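Local coordinates for 2-hydroxyisocaproyl-CoA dehydratase activator (Clostridium difficile, PDB 4EHU), which transfers one electron to (R)-2-hydroxyisocaproyl-CoA dehydratase while hydrolysing ATP, and so activates that enzyme in the reductive branch of leucine fermentation, at residues 98-109 with 197-207; 145-153 with 218-226. All coordinates share one frame; numbering follows the deposited sequence. Where two conformers were deposited one is given.

Contact 1: residues 98-109 with 197-207; sequences IDIGGQDAKVLK and VSSLVKRIGVQ. With ANP (phosphoaminophosphonic acid-adenylate ester), chain D.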
loop_
_atom_site.group_PDB
_atom_site.type_symbol
_atom_site.label_atom_id
_atom_site.label_comp_id
_atom_site.label_asym_id
_atom_site.label_seq_id
_atom_site.Cartn_x
_atom_site.Cartn_y
_atom_site.Cartn_z
ATOM N N ILE A 98 -20.588 6.510 -2.703
ATOM C CA ILE A 98 -19.238 6.209 -2.299
ATOM C C ILE A 98 -19.275 4.906 -1.548
ATOM O O ILE A 98 -19.812 4.843 -0.451
ATOM C CB ILE A 98 -18.688 7.309 -1.355
ATOM C CG1 ILE A 98 -18.775 8.660 -2.057
ATOM C CG2 ILE A 98 -17.232 6.984 -0.952
ATOM C CD1 ILE A 98 -18.617 9.890 -1.055
ATOM N N ASP A 99 -18.701 3.861 -2.147
ATOM C CA ASP A 99 -18.686 2.543 -1.536
ATOM C C ASP A 99 -17.278 2.263 -1.040
ATOM O O ASP A 99 -16.389 1.966 -1.819
ATOM C CB ASP A 99 -19.099 1.485 -2.581
ATOM C CG ASP A 99 -18.699 0.066 -2.190
ATOM O OD1 ASP A 99 -18.716 -0.255 -0.992
ATOM O OD2 ASP A 99 -18.373 -0.740 -3.118
ATOM N N ILE A 100 -17.067 2.359 0.271
ATOM C CA ILE A 100 -15.752 2.020 0.797
ATOM C C ILE A 100 -15.811 0.632 1.406
ATOM O O ILE A 100 -16.466 0.433 2.421
ATOM C CB ILE A 100 -15.262 3.037 1.841
ATOM C CG1 ILE A 100 -15.321 4.453 1.251
ATOM C CG2 ILE A 100 -13.832 2.661 2.228
ATOM C CD1 ILE A 100 -14.933 5.610 2.301
ATOM N N GLY A 101 -15.141 -0.329 0.750
ATOM C CA GLY A 101 -15.130 -1.702 1.218
ATOM C C GLY A 101 -13.781 -2.071 1.820
ATOM O O GLY A 101 -12.972 -1.199 2.147
ATOM N N GLY A 102 -13.550 -3.372 1.957
ATOM C CA GLY A 102 -12.342 -3.898 2.554
ATOM C C GLY A 102 -11.130 -3.923 1.643
ATOM O O GLY A 102 -10.001 -3.948 2.138
ATOM N N GLN A 103 -11.316 -3.921 0.326
ATOM C CA GLN A 103 -10.152 -3.899 -0.561
ATOM C C GLN A 103 -10.175 -2.811 -1.632
ATOM O O GLN A 103 -9.145 -2.527 -2.251
ATOM C CB GLN A 103 -9.926 -5.271 -1.221
ATOM C CG GLN A 103 -10.844 -5.574 -2.395
ATOM C CD GLN A 103 -10.423 -6.853 -3.130
ATOM O OE1 GLN A 103 -9.498 -7.546 -2.710
ATOM N NE2 GLN A 103 -11.111 -7.165 -4.219
ATOM N N ASP A 104 -11.330 -2.193 -1.865
ATOM C CA ASP A 104 -11.345 -1.065 -2.785
ATOM C C ASP A 104 -12.391 -0.033 -2.407
ATOM O O ASP A 104 -13.266 -0.303 -1.604
ATOM C CB ASP A 104 -11.458 -1.488 -4.268
ATOM C CG ASP A 104 -12.797 -2.151 -4.629
ATOM O OD1 ASP A 104 -13.852 -1.518 -4.423
ATOM O OD2 ASP A 104 -12.774 -3.291 -5.163
ATOM N N ALA A 105 -12.250 1.161 -2.965
ATOM C CA ALA A 105 -13.232 2.207 -2.753
ATOM C C ALA A 105 -13.727 2.588 -4.118
ATOM O O ALA A 105 -12.937 2.774 -5.053
ATOM C CB ALA A 105 -12.601 3.409 -2.093
ATOM N N LYS A 106 -15.042 2.640 -4.249
ATOM C CA LYS A 106 -15.672 2.914 -5.516
ATOM C C LYS A 106 -16.489 4.173 -5.416
ATOM O O LYS A 106 -17.203 4.378 -4.428
ATOM C CB LYS A 106 -16.605 1.756 -5.881
ATOM C CG LYS A 106 -15.873 0.443 -6.174
ATOM C CD LYS A 106 -16.903 -0.655 -6.461
ATOM C CE LYS A 106 -16.261 -1.798 -7.260
ATOM N NZ LYS A 106 -15.416 -2.682 -6.404
ATOM N N VAL A 107 -16.406 5.017 -6.432
ATOM C CA VAL A 107 -17.262 6.182 -6.496
ATOM C C VAL A 107 -18.076 6.156 -7.772
ATOM O O VAL A 107 -17.527 6.104 -8.887
ATOM C CB VAL A 107 -16.463 7.490 -6.408
ATOM C CG1 VAL A 107 -17.408 8.680 -6.472
ATOM C CG2 VAL A 107 -15.658 7.516 -5.117
ATOM N N LEU A 108 -19.391 6.156 -7.595
ATOM C CA LEU A 108 -20.328 6.045 -8.698
ATOM C C LEU A 108 -21.039 7.359 -8.854
ATOM O O LEU A 108 -21.545 7.938 -7.856
ATOM C CB LEU A 108 -21.392 4.977 -8.390
ATOM C CG LEU A 108 -20.993 3.501 -8.432
ATOM C CD1 LEU A 108 -20.031 3.137 -7.313
ATOM C CD2 LEU A 108 -22.291 2.652 -8.343
ATOM N N LYS A 109 -21.121 7.831 -10.085
ATOM C CA LYS A 109 -21.976 8.956 -10.398
ATOM C C LYS A 109 -23.153 8.417 -11.184
ATOM O O LYS A 109 -22.979 7.674 -12.145
ATOM C CB LYS A 109 -21.230 10.017 -11.216
ATOM C CG LYS A 109 -22.128 11.130 -11.710
ATOM C CD LYS A 109 -21.336 12.227 -12.414
ATOM C CE LYS A 109 -21.945 13.597 -12.192
ATOM N NZ LYS A 109 -21.249 14.342 -11.106
ATOM N N VAL A 197 -10.105 9.055 -0.504
ATOM C CA VAL A 197 -11.370 8.780 -1.189
ATOM C C VAL A 197 -11.977 10.091 -1.673
ATOM O O VAL A 197 -12.516 10.150 -2.773
ATOM C CB VAL A 197 -12.313 8.023 -0.280
ATOM C CG1 VAL A 197 -13.656 7.743 -0.986
ATOM C CG2 VAL A 197 -11.651 6.695 0.123
ATOM N N SER A 198 -11.821 11.171 -0.904
ATOM C CA SER A 198 -12.378 12.451 -1.356
ATOM C C SER A 198 -11.737 12.942 -2.650
ATOM O O SER A 198 -12.386 13.638 -3.418
ATOM C CB SER A 198 -12.286 13.545 -0.278
ATOM O OG SER A 198 -10.955 13.870 0.006
ATOM N N SER A 199 -10.479 12.582 -2.903
ATOM C CA SER A 199 -9.831 12.974 -4.140
ATOM C C SER A 199 -10.577 12.340 -5.326
ATOM O O SER A 199 -10.742 12.970 -6.374
ATOM C CB SER A 199 -8.367 12.539 -4.144
ATOM O OG SER A 199 -7.770 12.765 -5.411
ATOM N N LEU A 200 -11.024 11.100 -5.157
ATOM C CA LEU A 200 -11.787 10.436 -6.222
ATOM C C LEU A 200 -13.116 11.146 -6.429
ATOM O O LEU A 200 -13.528 11.414 -7.562
ATOM C CB LEU A 200 -12.092 8.976 -5.886
ATOM C CG LEU A 200 -10.937 8.036 -5.634
ATOM C CD1 LEU A 200 -11.517 6.648 -5.423
ATOM C CD2 LEU A 200 -9.967 8.064 -6.815
ATOM N N VAL A 201 -13.803 11.452 -5.326
ATOM C CA VAL A 201 -15.072 12.141 -5.425
ATOM C C VAL A 201 -14.933 13.480 -6.134
ATOM O O VAL A 201 -15.745 13.832 -6.979
ATOM C CB VAL A 201 -15.661 12.393 -4.007
ATOM C CG1 VAL A 201 -16.926 13.211 -4.099
ATOM C CG2 VAL A 201 -15.920 11.067 -3.326
ATOM N N LYS A 202 -13.911 14.253 -5.767
ATOM C CA LYS A 202 -13.699 15.555 -6.381
ATOM C C LYS A 202 -13.389 15.432 -7.879
ATOM O O LYS A 202 -13.814 16.253 -8.687
ATOM C CB LYS A 202 -12.589 16.290 -5.630
ATOM C CG LYS A 202 -13.029 16.654 -4.196
ATOM C CD LYS A 202 -11.908 17.348 -3.402
ATOM C CE LYS A 202 -12.377 17.716 -1.997
ATOM N NZ LYS A 202 -11.348 18.395 -1.157
ATOM N N ARG A 203 -12.666 14.390 -8.249
ATOM C CA ARG A 203 -12.391 14.134 -9.670
ATOM C C ARG A 203 -13.678 13.885 -10.463
ATOM O O ARG A 203 -13.833 14.387 -11.585
ATOM C CB ARG A 203 -11.395 12.976 -9.805
ATOM C CG ARG A 203 -9.949 13.353 -9.475
ATOM C CD ARG A 203 -9.051 12.116 -9.318
ATOM N NE ARG A 203 -8.954 11.344 -10.557
ATOM C CZ ARG A 203 -8.505 10.091 -10.635
ATOM N NH1 ARG A 203 -8.457 9.465 -11.812
ATOM N NH2 ARG A 203 -8.108 9.460 -9.540
ATOM N N ILE A 204 -14.606 13.122 -9.892
ATOM C CA ILE A 204 -15.864 12.814 -10.569
ATOM C C ILE A 204 -16.825 13.991 -10.515
ATOM O O ILE A 204 -17.743 14.094 -11.333
ATOM C CB ILE A 204 -16.535 11.587 -9.945
ATOM C CG1 ILE A 204 -15.914 10.315 -10.514
ATOM C CG2 ILE A 204 -18.019 11.576 -10.254
ATOM C CD1 ILE A 204 -16.488 9.047 -9.952
ATOM N N GLY A 205 -16.622 14.873 -9.540
ATOM C CA GLY A 205 -17.524 15.992 -9.345
ATOM C C GLY A 205 -18.667 15.610 -8.425
ATOM O O GLY A 205 -19.534 14.816 -8.791
ATOM N N VAL A 206 -18.682 16.180 -7.224
ATOM C CA VAL A 206 -19.708 15.800 -6.252
ATOM C C VAL A 206 -21.088 16.257 -6.724
ATOM O O VAL A 206 -21.250 17.365 -7.239
ATOM C CB VAL A 206 -19.390 16.352 -4.841
ATOM C CG1 VAL A 206 -19.533 17.851 -4.815
ATOM C CG2 VAL A 206 -20.292 15.693 -3.799
ATOM N N GLN A 207 -22.084 15.387 -6.588
ATOM C CA GLN A 207 -23.456 15.790 -6.871
ATOM C C GLN A 207 -24.383 15.197 -5.827
ATOM O O GLN A 207 -24.357 14.000 -5.585
ATOM C CB GLN A 207 -23.886 15.350 -8.272
ATOM C CG GLN A 207 -25.123 16.070 -8.763
ATOM C CD GLN A 207 -25.424 15.780 -10.214
ATOM O OE1 GLN A 207 -24.747 14.975 -10.849
ATOM N NE2 GLN A 207 -26.444 16.438 -10.750
HETATM P PG ANP D . -14.841 -5.000 -1.352
HETATM O O1G ANP D . -14.588 -6.225 -2.223
HETATM O O2G ANP D . -16.152 -4.356 -1.726
HETATM O O3G ANP D . -13.709 -4.049 -1.347
HETATM P PB ANP D . -16.312 -5.966 1.115
HETATM O O1B ANP D . -16.230 -7.329 1.750
HETATM O O2B ANP D . -17.595 -5.651 0.343
HETATM N N3B ANP D . -14.859 -5.703 0.213
HETATM P PA ANP D . -17.425 -4.328 3.241
HETATM O O1A ANP D . -18.170 -5.504 3.767
HETATM O O2A ANP D . -18.124 -3.238 2.459
HETATM O O3A ANP D . -16.213 -4.855 2.302
HETATM O "O5'" ANP D . -16.571 -3.595 4.387
HETATM C "C5'" ANP D . -15.549 -4.306 5.093
HETATM C "C4'" ANP D . -15.022 -3.420 6.217
HETATM O "O4'" ANP D . -15.917 -2.527 6.866
HETATM C "C3'" ANP D . -13.790 -3.710 7.053
HETATM O "O3'" ANP D . -12.598 -3.633 6.258
HETATM C "C2'" ANP D . -13.892 -2.661 8.166
HETATM O "O2'" ANP D . -12.909 -1.620 8.035
HETATM C "C1'" ANP D . -15.288 -2.048 8.059
HETATM N N9 ANP D . -16.190 -2.433 9.160
HETATM C C8 ANP D . -16.794 -3.626 9.333
HETATM N N7 ANP D . -17.599 -3.602 10.425
HETATM C C5 ANP D . -17.503 -2.354 10.947
HETATM C C6 ANP D . -18.091 -1.642 12.083
HETATM N N6 ANP D . -18.943 -2.297 12.908
HETATM N N1 ANP D . -17.742 -0.343 12.270
HETATM C C2 ANP D . -16.900 0.306 11.453
HETATM N N3 ANP D . -16.318 -0.288 10.400
HETATM C C4 ANP D . -16.588 -1.584 10.105
#
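Val107 sits where the C-terminal part of helix 182-204 lies along one face of a nucleotide-binding β-hairpin. Its two methyls divide the work: with CG1 anti to the backbone N (chi1 -180°), CG1 meets Ile204 CD1 at 3.6 Å, while CG2 faces Leu200 CB at 3.9 Å and the nearby CG2 of Val201. Strand 105-109 runs nearly parallel to helix segment 197-204, at 21° and 8.8 Å between the axes. Its antiparallel partner 98-100 adds Ile98, whose side chain crosses that of Val201 at about a right angle (Ile98 CD1 to Val201 CG2 3.7 Å), and Ile100, which meets Val197 tip to tip. This apolar part is buried and closely fitted.

The far end is looser and more polar. Lys109 lays its CB against Ile204 CG2, then bends at chi3 (-146°) and chi4 to bring NZ to 2.9 Å from Gly205 O, where the chain leaves the helix with positive phi; Gln207 OE1 stands 3.4 Å from Lys109 CE. Both Lys109 and Gln207 are partly exposed.

At the opposite end, the hairpin turn is the second phosphate loop of the actin fold. Gln103 N (2.9 Å) and Asp104 N (3.1 Å) both donate to ANP O3G, and Gly102 N donates to ANP O3A. Lys106 forms salt bridges with Asp104 and Glu79. The chemistry therefore separates two tasks: apolar side chains join hairpin to helix, while backbone N-H groups of the turn grip the phosphates.

Contact 2: residues 145-153 with 218-226; sequences SELGSISMN and RNSGIVRAM. With ANP (phosphoaminophosphonic acid-adenylate ester), chain D; ACT (acetate ion), chain I.
The guanidinium of Arg224 lies flat between two layers, where two helices of the actin fold cross beside the adenine site at 59° between the segments. Met152 CG rests over one face, 3.3 Å from Arg224 NH2, and Gly221 CA with Ser220 O lie beneath the other, displaced from the centre of the group. At its edge, NH2 bonds Gly148 O (2.9 Å, 155° at the hydrogen), with the acceptor almost in the guanidinium plane. An acetate, probably from the crystallisation liquor, takes NE and NH2; in the crystal, these bonds together probably hold the group's rotation. A second flat group, the guanidinium of Arg218, carries the adenine amino N6 of ANP over its centre, and Arg218 NH1 is hydrogen-bonded to Gln241 OE1.

Gly148 and Gly221 let the backbones approach to 4.1 Å between their CA atoms. Leu147 packs its CB against Asn219 ND2, and His190 of helix 182-204 touches both residues.

Asn219 is the N-cap of helix 220-230. A chi1 of -178° swings its amide away from the backbone N, and OD1 accepts the N-H of Ile222 (3.2 Å from N to OD1) from above the carbonyl plane and that of Gly221 more weakly, while lying 3.3 Å from Gly148 CA.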
loop_
_atom_site.group_PDB
_atom_site.type_symbol
_atom_site.label_atom_id
_atom_site.label_comp_id
_atom_site.label_asym_id
_atom_site.label_seq_id
_atom_site.Cartn_x
_atom_site.Cartn_y
_atom_site.Cartn_z
ATOM N N SER A 145 -14.895 -1.273 15.200
ATOM C CA SER A 145 -16.244 -0.780 15.528
ATOM C C SER A 145 -16.239 0.374 16.533
ATOM O O SER A 145 -17.262 1.033 16.707
ATOM C CB SER A 145 -17.125 -1.917 16.052
ATOM O OG SER A 145 -16.691 -2.345 17.332
ATOM N N GLU A 146 -15.111 0.590 17.209
ATOM C CA GLU A 146 -15.020 1.665 18.200
ATOM C C GLU A 146 -14.380 2.937 17.648
ATOM O O GLU A 146 -14.412 3.965 18.332
ATOM C CB GLU A 146 -14.193 1.224 19.413
ATOM C CG GLU A 146 -14.601 -0.100 20.037
ATOM C CD GLU A 146 -13.495 -0.693 20.904
ATOM O OE1 GLU A 146 -13.140 -1.874 20.698
ATOM O OE2 GLU A 146 -12.975 0.023 21.789
ATOM N N LEU A 147 -13.774 2.875 16.457
ATOM C CA LEU A 147 -13.033 4.025 15.923
ATOM C C LEU A 147 -13.889 5.287 15.813
ATOM O O LEU A 147 -13.434 6.371 16.153
ATOM C CB LEU A 147 -12.443 3.697 14.543
ATOM C CG LEU A 147 -11.407 2.569 14.541
ATOM C CD1 LEU A 147 -10.949 2.276 13.090
ATOM C CD2 LEU A 147 -10.203 2.913 15.410
ATOM N N GLY A 148 -15.111 5.151 15.312
ATOM C CA GLY A 148 -15.967 6.299 15.083
ATOM C C GLY A 148 -16.213 7.060 16.375
ATOM O O GLY A 148 -16.085 8.287 16.437
ATOM N N SER A 149 -16.570 6.325 17.421
ATOM C CA SER A 149 -16.929 6.941 18.692
ATOM C C SER A 149 -15.681 7.548 19.337
ATOM O O SER A 149 -15.737 8.637 19.922
ATOM C CB SER A 149 -17.573 5.900 19.610
ATOM O OG SER A 149 -17.775 6.408 20.922
ATOM N N ILE A 150 -14.552 6.857 19.230
ATOM C CA ILE A 150 -13.317 7.359 19.832
ATOM C C ILE A 150 -12.942 8.688 19.191
ATOM O O ILE A 150 -12.574 9.648 19.887
ATOM C CB ILE A 150 -12.178 6.345 19.678
ATOM C CG1 ILE A 150 -12.403 5.200 20.673
ATOM C CG2 ILE A 150 -10.809 7.013 19.910
ATOM C CD1 ILE A 150 -11.600 3.952 20.365
ATOM N N SER A 151 -13.049 8.757 17.865
ATOM C CA SER A 151 -12.590 9.928 17.116
ATOM C C SER A 151 -13.416 11.178 17.472
ATOM O O SER A 151 -12.917 12.298 17.349
ATOM C CB SER A 151 -12.644 9.654 15.604
ATOM O OG SER A 151 -13.982 9.561 15.168
ATOM N N MET A 152 -14.666 10.989 17.899
ATOM C CA MET A 152 -15.489 12.130 18.319
ATOM C C MET A 152 -14.784 12.982 19.362
ATOM O O MET A 152 -15.053 14.192 19.467
ATOM C CB MET A 152 -16.824 11.670 18.927
ATOM C CG MET A 152 -17.686 10.875 17.982
ATOM S SD MET A 152 -19.194 10.410 18.859
ATOM C CE MET A 152 -20.205 9.868 17.480
ATOM N N ASN A 153 -13.953 12.362 20.201
ATOM C CA ASN A 153 -13.299 13.099 21.282
ATOM C C ASN A 153 -12.076 13.895 20.851
ATOM O O ASN A 153 -11.495 14.617 21.653
ATOM C CB ASN A 153 -12.875 12.148 22.403
ATOM C CG ASN A 153 -14.057 11.488 23.073
ATOM O OD1 ASN A 153 -15.081 12.126 23.311
ATOM N ND2 ASN A 153 -13.924 10.203 23.376
ATOM N N ARG A 218 -20.016 2.316 8.248
ATOM C CA ARG A 218 -20.457 2.114 9.621
ATOM C C ARG A 218 -19.587 2.898 10.616
ATOM O O ARG A 218 -19.972 3.039 11.776
ATOM C CB ARG A 218 -20.423 0.633 9.989
ATOM C CG ARG A 218 -21.367 -0.206 9.157
ATOM C CD ARG A 218 -21.205 -1.673 9.487
ATOM N NE ARG A 218 -21.723 -2.017 10.802
ATOM C CZ ARG A 218 -21.616 -3.235 11.320
ATOM N NH1 ARG A 218 -20.993 -4.196 10.637
ATOM N NH2 ARG A 218 -22.121 -3.492 12.513
ATOM N N ASN A 219 -18.423 3.366 10.167
ATOM C CA ASN A 219 -17.517 4.170 11.001
ATOM C C ASN A 219 -17.913 5.637 10.890
ATOM O O ASN A 219 -17.663 6.271 9.874
ATOM C CB ASN A 219 -16.075 3.960 10.517
ATOM C CG ASN A 219 -15.072 4.721 11.347
ATOM O OD1 ASN A 219 -15.386 5.769 11.906
ATOM N ND2 ASN A 219 -13.870 4.194 11.442
ATOM N N SER A 220 -18.565 6.167 11.930
ATOM C CA SER A 220 -19.090 7.529 11.873
ATOM C C SER A 220 -17.972 8.532 11.725
ATOM O O SER A 220 -18.197 9.604 11.193
ATOM C CB SER A 220 -19.898 7.851 13.133
ATOM O OG SER A 220 -19.047 7.830 14.261
ATOM N N GLY A 221 -16.771 8.174 12.175
ATOM C CA GLY A 221 -15.607 9.039 12.030
ATOM C C GLY A 221 -15.208 9.220 10.586
ATOM O O GLY A 221 -14.789 10.298 10.166
ATOM N N ILE A 222 -15.303 8.142 9.807
ATOM C CA ILE A 222 -15.007 8.229 8.379
ATOM C C ILE A 222 -16.079 9.052 7.676
ATOM O O ILE A 222 -15.762 9.877 6.818
ATOM C CB ILE A 222 -14.917 6.846 7.743
ATOM C CG1 ILE A 222 -13.672 6.109 8.265
ATOM C CG2 ILE A 222 -14.901 6.980 6.207
ATOM C CD1 ILE A 222 -12.319 6.661 7.741
ATOM N N VAL A 223 -17.340 8.849 8.030
ATOM C CA VAL A 223 -18.408 9.633 7.429
ATOM C C VAL A 223 -18.186 11.131 7.718
ATOM O O VAL A 223 -18.244 11.950 6.798
ATOM C CB VAL A 223 -19.782 9.178 7.905
ATOM C CG1 VAL A 223 -20.876 10.081 7.310
ATOM C CG2 VAL A 223 -19.998 7.702 7.483
ATOM N N ARG A 224 -17.905 11.482 8.971
ATOM C CA ARG A 224 -17.700 12.896 9.316
ATOM C C ARG A 224 -16.493 13.482 8.574
ATOM O O ARG A 224 -16.564 14.602 8.061
ATOM C CB ARG A 224 -17.500 13.068 10.824
ATOM C CG ARG A 224 -18.769 12.859 11.619
ATOM C CD ARG A 224 -18.559 13.238 13.089
ATOM N NE ARG A 224 -17.480 12.489 13.727
ATOM C CZ ARG A 224 -17.618 11.294 14.301
ATOM N NH1 ARG A 224 -18.803 10.703 14.335
ATOM N NH2 ARG A 224 -16.560 10.702 14.853
ATOM N N ALA A 225 -15.388 12.739 8.517
ATOM C CA ALA A 225 -14.189 13.225 7.836
ATOM C C ALA A 225 -14.455 13.388 6.342
ATOM O O ALA A 225 -13.993 14.355 5.727
ATOM C CB ALA A 225 -13.034 12.278 8.072
ATOM N N MET A 226 -15.177 12.434 5.746
ATOM C CA MET A 226 -15.524 12.569 4.338
ATOM C C MET A 226 -16.380 13.781 4.061
ATOM O O MET A 226 -16.119 14.503 3.107
ATOM C CB MET A 226 -16.265 11.322 3.833
ATOM C CG MET A 226 -15.303 10.203 3.571
ATOM S SD MET A 226 -14.262 10.454 2.079
ATOM C CE MET A 226 -15.449 10.602 0.775
HETATM P PG ANP D . -14.841 -5.000 -1.352
HETATM O O1G ANP D . -14.588 -6.225 -2.223
HETATM O O2G ANP D . -16.152 -4.356 -1.726
HETATM O O3G ANP D . -13.709 -4.049 -1.347
HETATM P PB ANP D . -16.312 -5.966 1.115
HETATM O O1B ANP D . -16.230 -7.329 1.750
HETATM O O2B ANP D . -17.595 -5.651 0.343
HETATM N N3B ANP D . -14.859 -5.703 0.213
HETATM P PA ANP D . -17.425 -4.328 3.241
HETATM O O1A ANP D . -18.170 -5.504 3.767
HETATM O O2A ANP D . -18.124 -3.238 2.459
HETATM O O3A ANP D . -16.213 -4.855 2.302
HETATM O "O5'" ANP D . -16.571 -3.595 4.387
HETATM C "C5'" ANP D . -15.549 -4.306 5.093
HETATM C "C4'" ANP D . -15.022 -3.420 6.217
HETATM O "O4'" ANP D . -15.917 -2.527 6.866
HETATM C "C3'" ANP D . -13.790 -3.710 7.053
HETATM O "O3'" ANP D . -12.598 -3.633 6.258
HETATM C "C2'" ANP D . -13.892 -2.661 8.166
HETATM O "O2'" ANP D . -12.909 -1.620 8.035
HETATM C "C1'" ANP D . -15.288 -2.048 8.059
HETATM N N9 ANP D . -16.190 -2.433 9.160
HETATM C C8 ANP D . -16.794 -3.626 9.333
HETATM N N7 ANP D . -17.599 -3.602 10.425
HETATM C C5 ANP D . -17.503 -2.354 10.947
HETATM C C6 ANP D . -18.091 -1.642 12.083
HETATM N N6 ANP D . -18.943 -2.297 12.908
HETATM N N1 ANP D . -17.742 -0.343 12.270
HETATM C C2 ANP D . -16.900 0.306 11.453
HETATM N N3 ANP D . -16.318 -0.288 10.400
HETATM C C4 ANP D . -16.588 -1.584 10.105
HETATM C C ACT I . -14.107 13.500 14.426
HETATM O O ACT I . -14.264 12.297 14.107
HETATM O OXT ACT I . -15.135 14.157 14.743
HETATM C CH3 ACT I . -12.741 14.123 14.455
#

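Overall arrangement
From the N terminus, the chain first builds the sheet that contains strand 2-8, then enters the second sheet at 96-100, where contact 1 opens. Helix 147-151 follows, opening contact 2 before contact 1 closes at 197-207; contact 2 closes only at 218-226, so the two loops cross. The cluster ligand Cys164 lies within both loops, and Cys125 within that of contact 1 alone. Helix 220-230 joins the contacts: Met226 CE touches Ile98 CD1 at 3.7 Å, and Ile222 packs on Ile100. Together the contacts tie the second sheet and its helices to the two ends of ANP.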